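PDB 4YZT: cellulose hydrolase, which probably hydrolyses internal beta-1,4-glucosidic bonds of cellulose as a tri-modular family 5 endoglucanase, and is bound here to cellotetraose. Local coordinates for residues V334-I339 with K420-V425; G368-S373 with T415-K420. All coordinates share one frame; numbering follows the deposited sequence.

Overall arrangement
Going from the N terminus, the chain first completes the catalytic TIM barrel, leaves helix 321-330 and enters the X2 module through residues 334-339. Contact 1 sets this entry point against residues 420-425, closing a loop of some eighty residues that holds most of that module. Contact 2, between 368-373 and 415-420, closes a shorter loop wholly within the larger one. The second segments run on from one another and share Lys420, where strand 409-418 turns into strand 424-431. In the mixed sheet the order is thus 366-371, 409-418, 424-431, 338-347, with Gln424 O probably hydrogen-bonded to Phe416 N. Contact 1 also faces barrel helices 280-296 and 321-330.

Contact 1: residues V334-I339 with K420-V425; sequences VPNAII and KGASQV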
loop_
_atom_site.group_PDB
_atom_site.type_symbol
_atom_site.label_atom_id
_atom_site.label_comp_id
_atom_site.label_asym_id
_atom_site.label_seq_id
_atom_site.Cartn_x
_atom_site.Cartn_y
_atom_site.Cartn_z
ATOM N N VAL A 334 12.348 -8.589 -13.093
ATOM C CA VAL A 334 12.012 -8.298 -14.488
ATOM C C VAL A 334 11.447 -6.882 -14.602
ATOM O O VAL A 334 10.409 -6.577 -14.034
ATOM C CB VAL A 334 10.997 -9.318 -15.037
ATOM C CG1 VAL A 334 10.676 -9.040 -16.503
ATOM C CG2 VAL A 334 11.533 -10.741 -14.856
ATOM N N PRO A 335 12.159 -5.995 -15.299
ATOM C CA PRO A 335 11.666 -4.626 -15.478
ATOM C C PRO A 335 10.387 -4.547 -16.321
ATOM O O PRO A 335 10.192 -5.334 -17.256
ATOM C CB PRO A 335 12.822 -3.931 -16.192
ATOM C CG PRO A 335 14.036 -4.727 -15.781
ATOM C CD PRO A 335 13.556 -6.145 -15.737
ATOM N N ASN A 336 9.538 -3.585 -15.973
ATOM C CA ASN A 336 8.278 -3.351 -16.666
ATOM C C ASN A 336 8.290 -2.024 -17.405
ATOM O O ASN A 336 8.720 -1.002 -16.854
ATOM C CB ASN A 336 7.111 -3.356 -15.673
ATOM C CG ASN A 336 7.076 -4.604 -14.826
ATOM O OD1 ASN A 336 6.637 -5.664 -15.280
ATOM N ND2 ASN A 336 7.530 -4.488 -13.578
ATOM N N ALA A 337 7.800 -2.035 -18.640
ATOM C CA ALA A 337 7.622 -0.801 -19.386
ATOM C C ALA A 337 6.462 0.000 -18.772
ATOM O O ALA A 337 5.480 -0.573 -18.290
ATOM C CB ALA A 337 7.372 -1.105 -20.860
ATOM N N ILE A 338 6.589 1.324 -18.775
ATOM C CA ILE A 338 5.558 2.193 -18.224
ATOM C C ILE A 338 5.122 3.212 -19.287
ATOM O O ILE A 338 5.963 3.938 -19.841
ATOM C CB ILE A 338 6.059 2.937 -16.956
ATOM C CG1 ILE A 338 6.623 1.952 -15.921
ATOM C CG2 ILE A 338 4.938 3.764 -16.354
ATOM C CD1 ILE A 338 5.574 1.032 -15.282
ATOM N N ILE A 339 3.824 3.240 -19.600
ATOM C CA ILE A 339 3.284 4.210 -20.556
ATOM C C ILE A 339 2.771 5.490 -19.884
ATOM O O ILE A 339 2.354 5.473 -18.719
ATOM C CB ILE A 339 2.121 3.609 -21.399
ATOM C CG1 ILE A 339 0.897 3.336 -20.522
ATOM C CG2 ILE A 339 2.581 2.357 -22.138
ATOM C CD1 ILE A 339 -0.343 2.918 -21.311
ATOM N N LYS A 420 8.832 -8.935 -22.659
ATOM C CA LYS A 420 8.951 -9.313 -21.251
ATOM C C LYS A 420 8.357 -8.230 -20.337
ATOM O O LYS A 420 8.209 -7.072 -20.738
ATOM C CB LYS A 420 10.411 -9.574 -20.886
ATOM C CG LYS A 420 10.991 -10.784 -21.607
ATOM C CD LYS A 420 12.487 -10.909 -21.388
ATOM C CE LYS A 420 13.074 -12.014 -22.266
ATOM N NZ LYS A 420 14.561 -12.100 -22.142
ATOM N N GLY A 421 8.002 -8.628 -19.120
ATOM C CA GLY A 421 7.391 -7.723 -18.164
ATOM C C GLY A 421 5.900 -7.559 -18.407
ATOM O O GLY A 421 5.357 -8.042 -19.405
ATOM N N ALA A 422 5.246 -6.848 -17.493
ATOM C CA ALA A 422 3.796 -6.689 -17.517
ATOM C C ALA A 422 3.294 -5.903 -18.736
ATOM O O ALA A 422 3.990 -5.040 -19.266
ATOM C CB ALA A 422 3.341 -6.014 -16.231
ATOM N N SER A 423 2.079 -6.211 -19.182
ATOM C CA SER A 423 1.427 -5.375 -20.179
ATOM C C SER A 423 0.950 -4.074 -19.538
ATOM O O SER A 423 0.670 -4.025 -18.345
ATOM C CB SER A 423 0.240 -6.096 -20.817
ATOM O OG SER A 423 0.673 -7.188 -21.611
ATOM N N GLN A 424 0.865 -3.028 -20.344
ATOM C CA GLN A 424 0.306 -1.758 -19.900
ATOM C C GLN A 424 -1.074 -1.594 -20.533
ATOM O O GLN A 424 -1.268 -1.924 -21.707
ATOM C CB GLN A 424 1.231 -0.610 -20.289
ATOM C CG GLN A 424 2.540 -0.577 -19.516
ATOM C CD GLN A 424 2.382 0.091 -18.169
ATOM O OE1 GLN A 424 2.303 1.317 -18.072
ATOM N NE2 GLN A 424 2.298 -0.710 -17.125
ATOM N N VAL A 425 -2.029 -1.103 -19.753
ATOM C CA VAL A 425 -3.394 -0.882 -20.239
ATOM C C VAL A 425 -3.801 0.595 -20.167
ATOM O O VAL A 425 -3.824 1.183 -19.088
ATOM C CB VAL A 425 -4.409 -1.695 -19.430
ATOM C CG1 VAL A 425 -5.831 -1.403 -19.912
ATOM C CG2 VAL A 425 -4.080 -3.185 -19.489
HETATM O O HOH W 1 6.856 -4.615 -19.554
HETATM O O HOH W 2 4.279 -2.876 -17.507
#
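Gln424 reaches across to the start of strand 338-347 and gives its amide oxygen to the backbone: OE1 accepts from Ile339 N at 2.9 Å, with the N-H aimed almost straight (168°) but the donor tilted from the amide plane. A bend at chi2 (-83°) folds the chain back, so that CD lies 3.2 Å from Ala337 O while CB is left beside Ile339. There the two side chains run past each other in opposite directions, with Ile339 CG2 3.7 Å from Gln424 CB; Ile339 also packs on Val357 and Ile359 of strand 355-360. NE2 is held weakly by a water that donates to both Ala337 O and Ala422 O. These parallel neighbours belong to the beta sheet of the X2 module, a family of the immunoglobulin-like E-set clan, and at this end a side chain and waters bridge the two backbones. A second water takes the N-H of Ala337 at 2.9 Å and donates to Lys420 O and Ala422 O, giving the latter carbonyl two water partners. Farther back, Asn336 meets the turn before strand 424-431: its OD1 receives Ala422 N at 2.9 Å on a lone pair, in the carbonyl plane and nearly linear at 175°. The other half of this amide points into the catalytic module, where ND2 bonds to Asp288 OD1 of helix 280-296, fixing the flip of the group. Gly421, at positive phi, passes so near Pro335 O that a beta carbon would clash with it, and Val334 CG1 rests 3.8 Å from Gly421 N. On the barrel side, Trp284 and Val322 touch Gln424, and His281 ND1 bonds to Ile339 O.

Contact 2: residues G368-S373 with T415-K420; sequences GIYQKS and TFTFHK
Tyr370 O is gripped twice, by Thr415 N at 2.8 Å in the carbonyl plane and by a water donating at 3.0 Å. That water also bonds to Thr415 OG1. Tyr370 N returns a bond to Thr415 O at 2.9 Å, completing an antiparallel hydrogen-bonded pair between strands 366-371 and 409-418. One pair along, Ile369 and Phe416 are non-hydrogen-bonded and lie side by side. With CG2 anti to its own N and CG1 beside it (chi1 -54°), Ile369 lays both branches on one side of the phenyl ring: CG2 sits over the centre of that face, 4.3 Å from the centroid of the Phe416 ring, while CD1 reaches Phe416 CE2 at 3.5 Å. An alanine here would lose both branches and is likely to leave that ring face uncovered and the phenyl freer to turn. Beyond, Thr417 N bonds to Gly368 O at 3.0 Å, and a side chain on Gly368 would run into Tyr370 CE1. The phenol crosses Thr417 at about a right angle; a water joins Tyr370 OH to Thr417 OG1, which also bonds to Thr367 OG1. The ribbon is therefore two-faced, greasy where Ile369 and Phe416 pack with Leu414 and Met426, hydrated along Tyr370, Thr415 and Thr417.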
loop_
_atom_site.group_PDB
_atom_site.type_symbol
_atom_site.label_atom_id
_atom_site.label_comp_id
_atom_site.label_asym_id
_atom_site.label_seq_id
_atom_site.Cartn_x
_atom_site.Cartn_y
_atom_site.Cartn_z
ATOM N N GLY A 368 3.115 -5.151 -29.510
ATOM C CA GLY A 368 1.788 -4.936 -30.069
ATOM C C GLY A 368 0.847 -4.096 -29.227
ATOM O O GLY A 368 1.079 -3.884 -28.036
ATOM N N ILE A 369 -0.216 -3.609 -29.861
ATOM C CA ILE A 369 -1.265 -2.870 -29.168
ATOM C C ILE A 369 -2.635 -3.460 -29.504
ATOM O O ILE A 369 -3.020 -3.553 -30.676
ATOM C CB ILE A 369 -1.244 -1.367 -29.527
ATOM C CG1 ILE A 369 0.150 -0.777 -29.279
ATOM C CG2 ILE A 369 -2.284 -0.619 -28.717
ATOM C CD1 ILE A 369 0.316 0.648 -29.783
ATOM N N TYR A 370 -3.366 -3.861 -28.471
ATOM C CA TYR A 370 -4.608 -4.594 -28.661
ATOM C C TYR A 370 -5.819 -3.920 -28.039
ATOM O O TYR A 370 -5.726 -3.222 -27.028
ATOM C CB TYR A 370 -4.490 -6.007 -28.080
ATOM C CG TYR A 370 -3.401 -6.844 -28.700
ATOM C CD1 TYR A 370 -2.071 -6.670 -28.333
ATOM C CD2 TYR A 370 -3.699 -7.823 -29.639
ATOM C CE1 TYR A 370 -1.069 -7.431 -28.891
ATOM C CE2 TYR A 370 -2.701 -8.592 -30.207
ATOM C CZ TYR A 370 -1.391 -8.391 -29.829
ATOM O OH TYR A 370 -0.390 -9.158 -30.388
ATOM N N GLN A 371 -6.965 -4.150 -28.658
ATOM C CA GLN A 371 -8.230 -3.893 -28.008
ATOM C C GLN A 371 -8.961 -5.222 -27.871
ATOM O O GLN A 371 -9.257 -5.880 -28.874
ATOM C CB GLN A 371 -9.050 -2.884 -28.786
ATOM C CG GLN A 371 -10.348 -2.545 -28.110
ATOM C CD GLN A 371 -11.241 -1.732 -29.001
ATOM O OE1 GLN A 371 -11.164 -1.826 -30.230
ATOM N NE2 GLN A 371 -12.110 -0.936 -28.394
ATOM N N LYS A 372 -9.237 -5.604 -26.624
ATOM C CA LYS A 372 -9.661 -6.962 -26.280
ATOM C C LYS A 372 -8.539 -7.918 -26.651
ATOM O O LYS A 372 -7.492 -7.937 -26.006
ATOM C CB LYS A 372 -10.969 -7.352 -26.986
ATOM N N SER A 373 -8.751 -8.703 -27.699
ATOM C CA SER A 373 -7.677 -9.525 -28.247
ATOM C C SER A 373 -7.515 -9.227 -29.728
ATOM O O SER A 373 -6.854 -9.954 -30.459
ATOM C CB SER A 373 -7.940 -11.011 -28.016
ATOM O OG SER A 373 -8.209 -11.263 -26.648
ATOM N N THR A 415 -4.356 -2.358 -24.805
ATOM C CA THR A 415 -3.352 -3.147 -24.106
ATOM C C THR A 415 -2.035 -3.154 -24.883
ATOM O O THR A 415 -1.954 -3.702 -25.980
ATOM C CB THR A 415 -3.833 -4.598 -23.883
ATOM O OG1 THR A 415 -5.009 -4.590 -23.063
ATOM C CG2 THR A 415 -2.759 -5.428 -23.189
ATOM N N PHE A 416 -1.011 -2.521 -24.314
ATOM C CA PHE A 416 0.326 -2.537 -24.884
ATOM C C PHE A 416 1.062 -3.753 -24.336
ATOM O O PHE A 416 1.264 -3.850 -23.125
ATOM C CB PHE A 416 1.112 -1.260 -24.539
ATOM C CG PHE A 416 0.507 0.019 -25.092
ATOM C CD1 PHE A 416 -0.700 0.509 -24.604
ATOM C CD2 PHE A 416 1.172 0.752 -26.062
ATOM C CE1 PHE A 416 -1.248 1.683 -25.106
ATOM C CE2 PHE A 416 0.633 1.934 -26.561
ATOM C CZ PHE A 416 -0.578 2.399 -26.086
ATOM N N THR A 417 1.446 -4.680 -25.213
ATOM C CA THR A 417 2.159 -5.873 -24.775
ATOM C C THR A 417 3.644 -5.708 -25.026
ATOM O O THR A 417 4.042 -5.017 -25.965
ATOM C CB THR A 417 1.657 -7.148 -25.495
ATOM O OG1 THR A 417 1.920 -7.050 -26.901
ATOM C CG2 THR A 417 0.168 -7.337 -25.278
ATOM N N PHE A 418 4.461 -6.336 -24.187
ATOM C CA PHE A 418 5.912 -6.271 -24.337
ATOM C C PHE A 418 6.476 -7.687 -24.315
ATOM O O PHE A 418 5.834 -8.596 -23.800
ATOM C CB PHE A 418 6.525 -5.384 -23.240
ATOM C CG PHE A 418 5.997 -3.973 -23.263
ATOM C CD1 PHE A 418 6.615 -3.000 -24.034
ATOM C CD2 PHE A 418 4.852 -3.633 -22.557
ATOM C CE1 PHE A 418 6.112 -1.706 -24.076
ATOM C CE2 PHE A 418 4.344 -2.340 -22.605
ATOM C CZ PHE A 418 4.976 -1.385 -23.369
ATOM N N HIS A 419 7.649 -7.881 -24.912
ATOM C CA HIS A 419 8.235 -9.212 -24.995
ATOM C C HIS A 419 8.431 -9.788 -23.598
ATOM O O HIS A 419 8.206 -10.976 -23.376
ATOM C CB HIS A 419 9.563 -9.176 -25.748
ATOM C CG HIS A 419 10.188 -10.526 -25.930
ATOM N ND1 HIS A 419 11.346 -10.904 -25.286
ATOM C CD2 HIS A 419 9.814 -11.586 -26.689
ATOM C CE1 HIS A 419 11.662 -12.139 -25.641
ATOM N NE2 HIS A 419 10.748 -12.575 -26.489
ATOM N N LYS A 420 8.832 -8.935 -22.659
ATOM C CA LYS A 420 8.951 -9.313 -21.251
ATOM C C LYS A 420 8.357 -8.230 -20.337
ATOM O O LYS A 420 8.209 -7.072 -20.738
ATOM C CB LYS A 420 10.411 -9.574 -20.886
ATOM C CG LYS A 420 10.991 -10.784 -21.607
ATOM C CD LYS A 420 12.487 -10.909 -21.388
ATOM C CE LYS A 420 13.074 -12.014 -22.266
ATOM N NZ LYS A 420 14.561 -12.100 -22.142
HETATM O O HOH W 3 -7.195 -4.039 -24.556
HETATM O O HOH W 4 1.418 -9.933 -28.160
#